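Local atomic coordinates of sensor protein (Shewanella sp. W3-18-1, PDB entry 3MYF), a protein that probably relays phosphoryl groups through its histidine phosphotransfer (HPt) domain, as part of a hybrid sensor histidine kinase. Residues 22-30 and 105-113; 33-44 and 95-106. All blocks are in the same frame, centred on the assembly; numbering follows the deposited sequence. Where two conformers were deposited one is given.

Interaction 1. Residues 22-30 and 105-113; sequences ALEMLKMLL and VESAVKQVL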
loop_
_atom_site.group_PDB
_atom_site.type_symbol
_atom_site.label_atom_id
_atom_site.label_comp_id
_atom_site.label_asym_id
_atom_site.label_seq_id
_atom_site.Cartn_x
_atom_site.Cartn_y
_atom_site.Cartn_z
ATOM N N ALA A 22 10.013 5.686 5.219
ATOM C CA ALA A 22 10.575 5.221 3.947
ATOM C C ALA A 22 10.482 3.707 3.793
ATOM O O ALA A 22 9.937 3.220 2.805
ATOM C CB ALA A 22 12.001 5.685 3.797
ATOM N N LEU A 23 10.980 2.958 4.779
ATOM C CA LEU A 23 10.909 1.506 4.701
ATOM C C LEU A 23 9.459 1.024 4.738
ATOM O O LEU A 23 9.130 0.017 4.115
ATOM C CB LEU A 23 11.713 0.841 5.815
ATOM C CG LEU A 23 13.241 0.825 5.709
ATOM C CD1 LEU A 23 13.827 0.622 7.113
ATOM C CD2 LEU A 23 13.723 -0.249 4.764
ATOM N N GLU A 24 8.598 1.744 5.461
ATOM C CA GLU A 24 7.183 1.365 5.518
ATOM C C GLU A 24 6.512 1.574 4.166
ATOM O O GLU A 24 5.731 0.729 3.728
ATOM C CB GLU A 24 6.433 2.096 6.639
ATOM C CG GLU A 24 4.928 1.801 6.715
ATOM C CD GLU A 24 4.560 0.308 6.789
ATOM O OE1 GLU A 24 5.297 -0.496 7.401
ATOM O OE2 GLU A 24 3.506 -0.063 6.247
HETATM N N MSE A 25 6.833 2.688 3.511
HETATM C CA MSE A 25 6.350 2.964 2.154
HETATM C C MSE A 25 6.798 1.877 1.192
HETATM O O MSE A 25 6.029 1.444 0.341
HETATM C CB MSE A 25 6.853 4.318 1.644
HETATM C CG MSE A 25 6.640 5.451 2.603
HETATM SE SE MSE A 25 5.724 6.923 1.766
HETATM C CE MSE A 25 4.148 5.922 1.221
ATOM N N LEU A 26 8.042 1.429 1.345
ATOM C CA LEU A 26 8.570 0.390 0.472
ATOM C C LEU A 26 7.853 -0.932 0.756
ATOM O O LEU A 26 7.558 -1.690 -0.177
ATOM C CB LEU A 26 10.090 0.266 0.621
ATOM C CG LEU A 26 10.927 1.376 -0.040
ATOM C CD1 LEU A 26 12.409 1.170 0.223
ATOM C CD2 LEU A 26 10.656 1.509 -1.548
ATOM N N LYS A 27 7.532 -1.166 2.030
ATOM C CA LYS A 27 6.733 -2.344 2.421
ATOM C C LYS A 27 5.352 -2.315 1.744
ATOM O O LYS A 27 4.914 -3.327 1.189
ATOM C CB LYS A 27 6.587 -2.457 3.940
ATOM C CG LYS A 27 7.791 -3.058 4.674
ATOM C CD LYS A 27 7.639 -2.965 6.180
ATOM C CE LYS A 27 8.842 -3.598 6.908
ATOM N NZ LYS A 27 8.796 -3.414 8.385
HETATM N N MSE A 28 4.700 -1.149 1.779
HETATM C CA MSE A 28 3.350 -0.995 1.236
HETATM C C MSE A 28 3.356 -1.157 -0.277
HETATM O O MSE A 28 2.450 -1.763 -0.841
HETATM C CB MSE A 28 2.741 0.357 1.628
HETATM C CG MSE A 28 2.580 0.583 3.139
HETATM SE SE MSE A 28 1.470 2.132 3.545
HETATM C CE MSE A 28 2.133 2.623 5.289
ATOM N N LEU A 29 4.382 -0.612 -0.930
ATOM C CA LEU A 29 4.515 -0.769 -2.376
ATOM C C LEU A 29 4.675 -2.248 -2.746
ATOM O O LEU A 29 3.942 -2.749 -3.595
ATOM C CB LEU A 29 5.693 0.056 -2.904
ATOM C CG LEU A 29 6.022 -0.032 -4.393
ATOM C CD1 LEU A 29 4.853 0.586 -5.166
ATOM C CD2 LEU A 29 7.288 0.696 -4.713
ATOM N N LEU A 30 5.602 -2.938 -2.087
ATOM C CA LEU A 30 5.880 -4.342 -2.354
ATOM C C LEU A 30 4.646 -5.232 -2.165
ATOM O O LEU A 30 4.375 -6.100 -2.994
ATOM C CB LEU A 30 7.061 -4.851 -1.508
ATOM C CG LEU A 30 7.423 -6.342 -1.640
ATOM C CD1 LEU A 30 7.915 -6.655 -3.036
ATOM C CD2 LEU A 30 8.470 -6.800 -0.568
ATOM N N VAL A 105 11.847 -3.938 -9.851
ATOM C CA VAL A 105 11.499 -3.186 -8.627
ATOM C C VAL A 105 11.149 -4.144 -7.484
ATOM O O VAL A 105 11.585 -3.933 -6.342
ATOM C CB VAL A 105 10.342 -2.154 -8.876
ATOM C CG1 VAL A 105 9.763 -1.612 -7.549
ATOM C CG2 VAL A 105 10.847 -0.977 -9.727
ATOM N N GLU A 106 10.382 -5.193 -7.791
ATOM C CA GLU A 106 10.028 -6.222 -6.795
ATOM C C GLU A 106 11.290 -6.851 -6.218
ATOM O O GLU A 106 11.399 -7.061 -5.001
ATOM C CB GLU A 106 9.134 -7.309 -7.399
ATOM C CG GLU A 106 7.682 -6.879 -7.627
ATOM C CD GLU A 106 6.861 -7.897 -8.412
ATOM O OE1 GLU A 106 7.466 -8.766 -9.078
ATOM O OE2 GLU A 106 5.602 -7.816 -8.382
ATOM N N SER A 107 12.239 -7.169 -7.093
ATOM C CA SER A 107 13.496 -7.768 -6.642
ATOM C C SER A 107 14.311 -6.778 -5.807
ATOM O O SER A 107 14.865 -7.139 -4.759
ATOM C CB SER A 107 14.323 -8.270 -7.828
ATOM O OG SER A 107 15.676 -8.469 -7.412
ATOM N N ALA A 108 14.387 -5.533 -6.276
ATOM C CA ALA A 108 15.214 -4.515 -5.626
ATOM C C ALA A 108 14.699 -4.188 -4.233
ATOM O O ALA A 108 15.485 -4.077 -3.287
ATOM C CB ALA A 108 15.278 -3.267 -6.469
ATOM N N VAL A 109 13.378 -4.048 -4.109
ATOM C CA VAL A 109 12.766 -3.739 -2.814
ATOM C C VAL A 109 12.909 -4.911 -1.837
ATOM O O VAL A 109 13.288 -4.708 -0.671
ATOM C CB VAL A 109 11.285 -3.296 -2.946
ATOM C CG1 VAL A 109 10.680 -3.000 -1.575
ATOM C CG2 VAL A 109 11.158 -2.071 -3.843
ATOM N N LYS A 110 12.646 -6.131 -2.314
ATOM C CA LYS A 110 12.845 -7.348 -1.504
ATOM C C LYS A 110 14.292 -7.486 -1.025
ATOM O O LYS A 110 14.572 -8.079 0.032
ATOM C CB LYS A 110 12.438 -8.595 -2.288
ATOM C CG LYS A 110 10.941 -8.783 -2.424
ATOM C CD LYS A 110 10.616 -10.117 -3.076
ATOM C CE LYS A 110 9.257 -10.073 -3.768
ATOM N NZ LYS A 110 8.547 -11.386 -3.645
ATOM N N GLN A 111 15.212 -6.929 -1.805
ATOM C CA GLN A 111 16.623 -6.923 -1.440
ATOM C C GLN A 111 16.902 -5.866 -0.370
ATOM O O GLN A 111 17.612 -6.142 0.622
ATOM C CB GLN A 111 17.487 -6.695 -2.690
ATOM N N VAL A 112 16.344 -4.672 -0.561
ATOM C CA VAL A 112 16.522 -3.554 0.373
ATOM C C VAL A 112 15.819 -3.795 1.720
ATOM O O VAL A 112 16.156 -3.161 2.725
ATOM C CB VAL A 112 16.098 -2.197 -0.268
ATOM C CG1 VAL A 112 15.950 -1.096 0.778
ATOM C CG2 VAL A 112 17.110 -1.778 -1.321
ATOM N N LEU A 113 14.861 -4.722 1.738
ATOM C CA LEU A 113 14.163 -5.085 2.973
ATOM C C LEU A 113 14.846 -6.238 3.699
ATOM O O LEU A 113 14.842 -6.284 4.930
ATOM C CB LEU A 113 12.685 -5.401 2.715
ATOM C CG LEU A 113 11.807 -4.253 2.180
ATOM C CD1 LEU A 113 10.419 -4.751 1.810
ATOM C CD2 LEU A 113 11.708 -3.095 3.150
#

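Interaction 2. Residues 33-44 and 95-106; sequences LPETVEKIQTAL and ILELLDELTKVE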
loop_
_atom_site.group_PDB
_atom_site.type_symbol
_atom_site.label_atom_id
_atom_site.label_comp_id
_atom_site.label_asym_id
_atom_site.label_seq_id
_atom_site.Cartn_x
_atom_site.Cartn_y
_atom_site.Cartn_z
ATOM N N LEU A 33 2.378 -4.713 -5.209
ATOM C CA LEU A 33 2.890 -4.900 -6.576
ATOM C C LEU A 33 2.398 -6.168 -7.315
ATOM O O LEU A 33 2.118 -6.090 -8.508
ATOM C CB LEU A 33 4.418 -4.777 -6.624
ATOM C CG LEU A 33 4.976 -3.358 -6.726
ATOM C CD1 LEU A 33 6.504 -3.388 -6.639
ATOM C CD2 LEU A 33 4.532 -2.719 -8.038
ATOM N N PRO A 34 2.289 -7.332 -6.629
ATOM C CA PRO A 34 1.840 -8.469 -7.439
ATOM C C PRO A 34 0.436 -8.268 -8.052
ATOM O O PRO A 34 0.247 -8.604 -9.234
ATOM C CB PRO A 34 1.905 -9.644 -6.458
ATOM C CG PRO A 34 3.020 -9.233 -5.518
ATOM C CD PRO A 34 2.746 -7.781 -5.297
ATOM N N GLU A 35 -0.490 -7.684 -7.276
ATOM C CA GLU A 35 -1.837 -7.359 -7.769
ATOM C C GLU A 35 -1.823 -6.292 -8.869
ATOM O O GLU A 35 -2.593 -6.376 -9.834
ATOM C CB GLU A 35 -2.750 -6.933 -6.607
ATOM C CG GLU A 35 -4.105 -6.357 -7.008
ATOM C CD GLU A 35 -5.106 -7.413 -7.442
ATOM O OE1 GLU A 35 -4.691 -8.563 -7.711
ATOM O OE2 GLU A 35 -6.313 -7.088 -7.513
ATOM N N THR A 36 -0.968 -5.283 -8.723
ATOM C CA THR A 36 -0.812 -4.248 -9.741
ATOM C C THR A 36 -0.330 -4.835 -11.066
ATOM O O THR A 36 -0.888 -4.509 -12.138
ATOM C CB THR A 36 0.146 -3.145 -9.265
ATOM O OG1 THR A 36 -0.460 -2.440 -8.173
ATOM C CG2 THR A 36 0.446 -2.147 -10.401
ATOM N N VAL A 37 0.691 -5.689 -10.994
ATOM C CA VAL A 37 1.232 -6.358 -12.188
ATOM C C VAL A 37 0.133 -7.184 -12.910
ATOM O O VAL A 37 -0.016 -7.072 -14.131
ATOM C CB VAL A 37 2.460 -7.255 -11.829
ATOM C CG1 VAL A 37 2.815 -8.224 -12.963
ATOM C CG2 VAL A 37 3.687 -6.396 -11.456
ATOM N N GLU A 38 -0.619 -8.002 -12.159
ATOM C CA GLU A 38 -1.732 -8.797 -12.724
ATOM C C GLU A 38 -2.818 -7.936 -13.386
ATOM O O GLU A 38 -3.312 -8.273 -14.473
ATOM C CB GLU A 38 -2.364 -9.737 -11.665
ATOM N N LYS A 39 -3.203 -6.848 -12.725
ATOM C CA LYS A 39 -4.178 -5.922 -13.286
ATOM C C LYS A 39 -3.672 -5.257 -14.574
ATOM O O LYS A 39 -4.440 -5.082 -15.521
ATOM C CB LYS A 39 -4.600 -4.859 -12.257
ATOM C CG LYS A 39 -5.460 -5.389 -11.100
ATOM C CD LYS A 39 -6.386 -4.310 -10.507
ATOM C CE LYS A 39 -5.625 -3.180 -9.818
ATOM N NZ LYS A 39 -5.777 -3.189 -8.330
ATOM N N ILE A 40 -2.394 -4.876 -14.611
ATOM C CA ILE A 40 -1.808 -4.287 -15.831
ATOM C C ILE A 40 -1.767 -5.326 -16.958
ATOM O O ILE A 40 -2.187 -5.041 -18.091
ATOM C CB ILE A 40 -0.403 -3.701 -15.568
ATOM C CG1 ILE A 40 -0.489 -2.504 -14.605
ATOM C CG2 ILE A 40 0.284 -3.299 -16.847
ATOM C CD1 ILE A 40 0.886 -2.048 -14.022
ATOM N N GLN A 41 -1.287 -6.532 -16.646
ATOM C CA GLN A 41 -1.193 -7.588 -17.652
ATOM C C GLN A 41 -2.561 -7.898 -18.256
ATOM O O GLN A 41 -2.679 -8.095 -19.464
ATOM C CB GLN A 41 -0.642 -8.873 -17.053
ATOM C CG GLN A 41 0.842 -8.865 -16.742
ATOM C CD GLN A 41 1.254 -10.038 -15.868
ATOM O OE1 GLN A 41 0.461 -10.561 -15.076
ATOM N NE2 GLN A 41 2.515 -10.446 -15.994
ATOM N N THR A 42 -3.580 -7.958 -17.398
ATOM C CA THR A 42 -4.929 -8.331 -17.818
ATOM C C THR A 42 -5.544 -7.224 -18.663
ATOM O O THR A 42 -6.114 -7.498 -19.721
ATOM C CB THR A 42 -5.827 -8.657 -16.613
ATOM O OG1 THR A 42 -5.214 -9.699 -15.846
ATOM C CG2 THR A 42 -7.205 -9.142 -17.054
ATOM N N ALA A 43 -5.406 -5.979 -18.201
ATOM C CA ALA A 43 -5.918 -4.825 -18.954
ATOM C C ALA A 43 -5.272 -4.700 -20.344
ATOM O O ALA A 43 -5.943 -4.357 -21.325
ATOM C CB ALA A 43 -5.760 -3.532 -18.143
ATOM N N LEU A 44 -3.985 -5.021 -20.442
ATOM C CA LEU A 44 -3.298 -5.013 -21.740
ATOM C C LEU A 44 -3.920 -6.026 -22.733
ATOM O O LEU A 44 -4.173 -5.696 -23.900
ATOM C CB LEU A 44 -1.795 -5.245 -21.560
ATOM C CG LEU A 44 -0.894 -5.249 -22.795
ATOM C CD1 LEU A 44 -0.865 -3.849 -23.435
ATOM C CD2 LEU A 44 0.515 -5.700 -22.450
ATOM N N ILE A 95 3.912 0.062 -21.809
ATOM C CA ILE A 95 3.332 -0.805 -20.778
ATOM C C ILE A 95 4.198 -2.041 -20.569
ATOM O O ILE A 95 4.445 -2.460 -19.414
ATOM C CB ILE A 95 1.865 -1.163 -21.096
ATOM C CG1 ILE A 95 1.000 0.092 -20.951
ATOM C CG2 ILE A 95 1.381 -2.305 -20.196
ATOM C CD1 ILE A 95 -0.372 -0.005 -21.658
ATOM N N LEU A 96 4.699 -2.604 -21.670
ATOM C CA LEU A 96 5.600 -3.763 -21.596
ATOM C C LEU A 96 6.897 -3.397 -20.877
ATOM O O LEU A 96 7.434 -4.190 -20.076
ATOM C CB LEU A 96 5.901 -4.355 -22.991
ATOM C CG LEU A 96 4.810 -5.170 -23.710
ATOM C CD1 LEU A 96 5.228 -5.559 -25.136
ATOM C CD2 LEU A 96 4.384 -6.428 -22.932
ATOM N N GLU A 97 7.408 -2.204 -21.179
ATOM C CA GLU A 97 8.598 -1.702 -20.521
ATOM C C GLU A 97 8.308 -1.518 -19.030
ATOM O O GLU A 97 9.168 -1.791 -18.187
ATOM C CB GLU A 97 9.010 -0.372 -21.116
ATOM C CG GLU A 97 10.389 0.087 -20.677
ATOM C CD GLU A 97 10.771 1.418 -21.292
ATOM O OE1 GLU A 97 10.033 1.879 -22.209
ATOM O OE2 GLU A 97 11.807 1.985 -20.870
ATOM N N LEU A 98 7.118 -1.021 -18.716
ATOM C CA LEU A 98 6.744 -0.848 -17.310
ATOM C C LEU A 98 6.666 -2.177 -16.570
ATOM O O LEU A 98 7.169 -2.296 -15.427
ATOM C CB LEU A 98 5.446 -0.079 -17.142
ATOM C CG LEU A 98 4.937 0.022 -15.689
ATOM C CD1 LEU A 98 5.823 0.925 -14.806
ATOM C CD2 LEU A 98 3.510 0.533 -15.728
ATOM N N LEU A 99 6.049 -3.179 -17.199
ATOM C CA LEU A 99 5.949 -4.505 -16.559
ATOM C C LEU A 99 7.322 -5.077 -16.265
ATOM O O LEU A 99 7.559 -5.604 -15.174
ATOM C CB LEU A 99 5.156 -5.479 -17.436
ATOM C CG LEU A 99 3.651 -5.222 -17.461
ATOM C CD1 LEU A 99 2.994 -6.039 -18.585
ATOM C CD2 LEU A 99 3.034 -5.546 -16.108
ATOM N N ASP A 100 8.229 -4.977 -17.235
ATOM C CA ASP A 100 9.598 -5.459 -17.052
ATOM C C ASP A 100 10.267 -4.728 -15.874
ATOM O O ASP A 100 10.967 -5.350 -15.056
ATOM C CB ASP A 100 10.416 -5.250 -18.338
ATOM C CG ASP A 100 11.828 -5.755 -18.212
ATOM O OD1 ASP A 100 12.749 -4.927 -18.063
ATOM O OD2 ASP A 100 12.025 -6.981 -18.244
ATOM N N GLU A 101 10.051 -3.420 -15.806
ATOM C CA GLU A 101 10.567 -2.608 -14.707
ATOM C C GLU A 101 10.016 -3.021 -13.336
ATOM O O GLU A 101 10.755 -3.020 -12.363
ATOM C CB GLU A 101 10.337 -1.111 -14.972
ATOM C CG GLU A 101 10.982 -0.140 -13.953
ATOM C CD GLU A 101 12.510 -0.210 -13.888
ATOM O OE1 GLU A 101 13.166 -0.710 -14.827
ATOM O OE2 GLU A 101 13.065 0.269 -12.889
ATOM N N LEU A 102 8.732 -3.380 -13.259
ATOM C CA LEU A 102 8.136 -3.787 -11.977
ATOM C C LEU A 102 8.706 -5.090 -11.425
ATOM O O LEU A 102 8.848 -5.242 -10.206
ATOM C CB LEU A 102 6.617 -3.846 -12.059
ATOM C CG LEU A 102 6.037 -2.458 -12.306
ATOM C CD1 LEU A 102 4.501 -2.544 -12.384
ATOM C CD2 LEU A 102 6.494 -1.464 -11.232
ATOM N N THR A 103 9.058 -6.009 -12.321
ATOM C CA THR A 103 9.793 -7.198 -11.924
ATOM C C THR A 103 11.135 -6.835 -11.260
ATOM O O THR A 103 11.483 -7.400 -10.220
ATOM C CB THR A 103 9.995 -8.166 -13.114
ATOM O OG1 THR A 103 8.722 -8.664 -13.531
ATOM C CG2 THR A 103 10.863 -9.360 -12.704
ATOM N N LYS A 104 11.876 -5.897 -11.849
ATOM C CA LYS A 104 13.148 -5.436 -11.255
ATOM C C LYS A 104 12.938 -4.685 -9.936
ATOM O O LYS A 104 13.777 -4.753 -9.028
ATOM C CB LYS A 104 13.918 -4.537 -12.225
ATOM C CG LYS A 104 14.353 -5.214 -13.521
ATOM C CD LYS A 104 14.737 -4.166 -14.558
ATOM C CE LYS A 104 15.179 -4.818 -15.845
ATOM N NZ LYS A 104 15.293 -3.818 -16.934
ATOM N N VAL A 105 11.847 -3.938 -9.851
ATOM C CA VAL A 105 11.499 -3.186 -8.627
ATOM C C VAL A 105 11.149 -4.144 -7.484
ATOM O O VAL A 105 11.585 -3.933 -6.342
ATOM C CB VAL A 105 10.342 -2.154 -8.876
ATOM C CG1 VAL A 105 9.763 -1.612 -7.549
ATOM C CG2 VAL A 105 10.847 -0.977 -9.727
ATOM N N GLU A 106 10.382 -5.193 -7.791
ATOM C CA GLU A 106 10.028 -6.222 -6.795
ATOM C C GLU A 106 11.290 -6.851 -6.218
ATOM O O GLU A 106 11.399 -7.061 -5.001
ATOM C CB GLU A 106 9.134 -7.309 -7.399
ATOM C CG GLU A 106 7.682 -6.879 -7.627
ATOM C CD GLU A 106 6.861 -7.897 -8.412
ATOM O OE1 GLU A 106 7.466 -8.766 -9.078
ATOM O OE2 GLU A 106 5.602 -7.816 -8.382
#

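Interaction 1. Residues 22-30 and 105-113
With chi1 at 177°, the branch carbon CG of L30 lies opposite the backbone N, which places CD1 and CD2 against K110. K110 has its CG beside the backbone N instead (chi1 -75°), and its chain crosses L30 at about a right angle. Both L30 methyls rest against the aliphatic part of K110: CD2 lies 3.7 Å from K110 CG, and CD1 also touches CG and CE. L30 CD2 has a second neighbour in L113 CD1, at 3.7 Å. The side chain of L30 is a knob in a hole formed by E106, V109, K110 and L113. This is knobs-into-holes packing, with the lysine methylenes covering the outer side.

One turn earlier, L26 meets V109. V109 CG1 touches the backbone O of L26 at 3.7 Å and L26 CB at 4.0 Å. The methyl therefore packs on the helix backbone as well as on a side chain. L113 closes the other end. L113 and L23 lie side by side with their chains running opposite ways, and L113 CD2 is 3.8 Å from L23 CD2. K27 CG borders L113 CD2 at the rim. No hydrogen bond crosses the contact.

The helices run roughly antiparallel, at 139° between directions, and their axes come within 10.2 Å. W8 and C11 of helix 8-14 pack on L26, and W8 also reaches L23. L59 and A62 of helix 49-63 pack on L29. L29, which touches V105, and selenomethionine M25 on the same helix also pack on M28 of the second subunit, though M28 was modelled in two conformers.

Interaction 2. Residues 33-44 and 95-106
Helices 33-44 and 95-106 run nearly antiparallel, at 163° between directions, and their axes come within 10.7 Å.

I40 is the central knob, seated among I95, L98, L99 and L102. Its two branches divide the work. CG2, anti to the backbone N, presses on L99 CD2 at 3.6 Å and on I95 CG2. The longer branch carries CD1 against L102 CD1 and L98 CD2, at 4.0 Å from the L102 methyl. L99 also lays its methyls against Q41 CG, so the glutamine covers the edge with its aliphatic part. L44 ends the row, its CD2 4.0 Å from L96 CD2.

Toward the other end, V37 and L102 pass flank to flank, with V37 CG2 3.9 Å from L102 CB. L33 CD1 packs on V105 CG1 at 3.8 Å. The extended chain of E106 passes over L33 at a slant, its CG meeting L33 CD1, and its carboxylate lies over the turn at P34 and V37. Helix 19-46 is kinked here, at P34 and E35, whose N atoms make no bond to the turn before. E106 OE2 is 3.7 Å from L33 CB. This is a packing contact, and no hydrogen bond or salt bridge joins the segments.

T55 of helix 49-63 touches I40, and I56 touches L98. T71 of helix 69-83 touches V105. With helices 49-63 and 69-83, the two long helices make up the four-helix bundle characteristic of HPt domains.

In the fold
Interactions 1 and 2 join the same two long helices, 19-46 and 92-116, at successive levels. Their centres lie 15 Å apart. The residues of interaction 2 fall between those of interaction 1 along the chain, apart from V105 and E106, which serve both. Each contact is partly buried and mainly apolar, with a buried side and a more open edge. Interaction 2 buries more surface, 595 against 472 Å², and lies nearer the chain centre. There isoleucine joins leucine and valine in the packing. Interaction 1 departs further from antiparallel, and a lysine chain borders its knob. It also lies beside the second subunit, whereas no other chain of the assembly touches interaction 2.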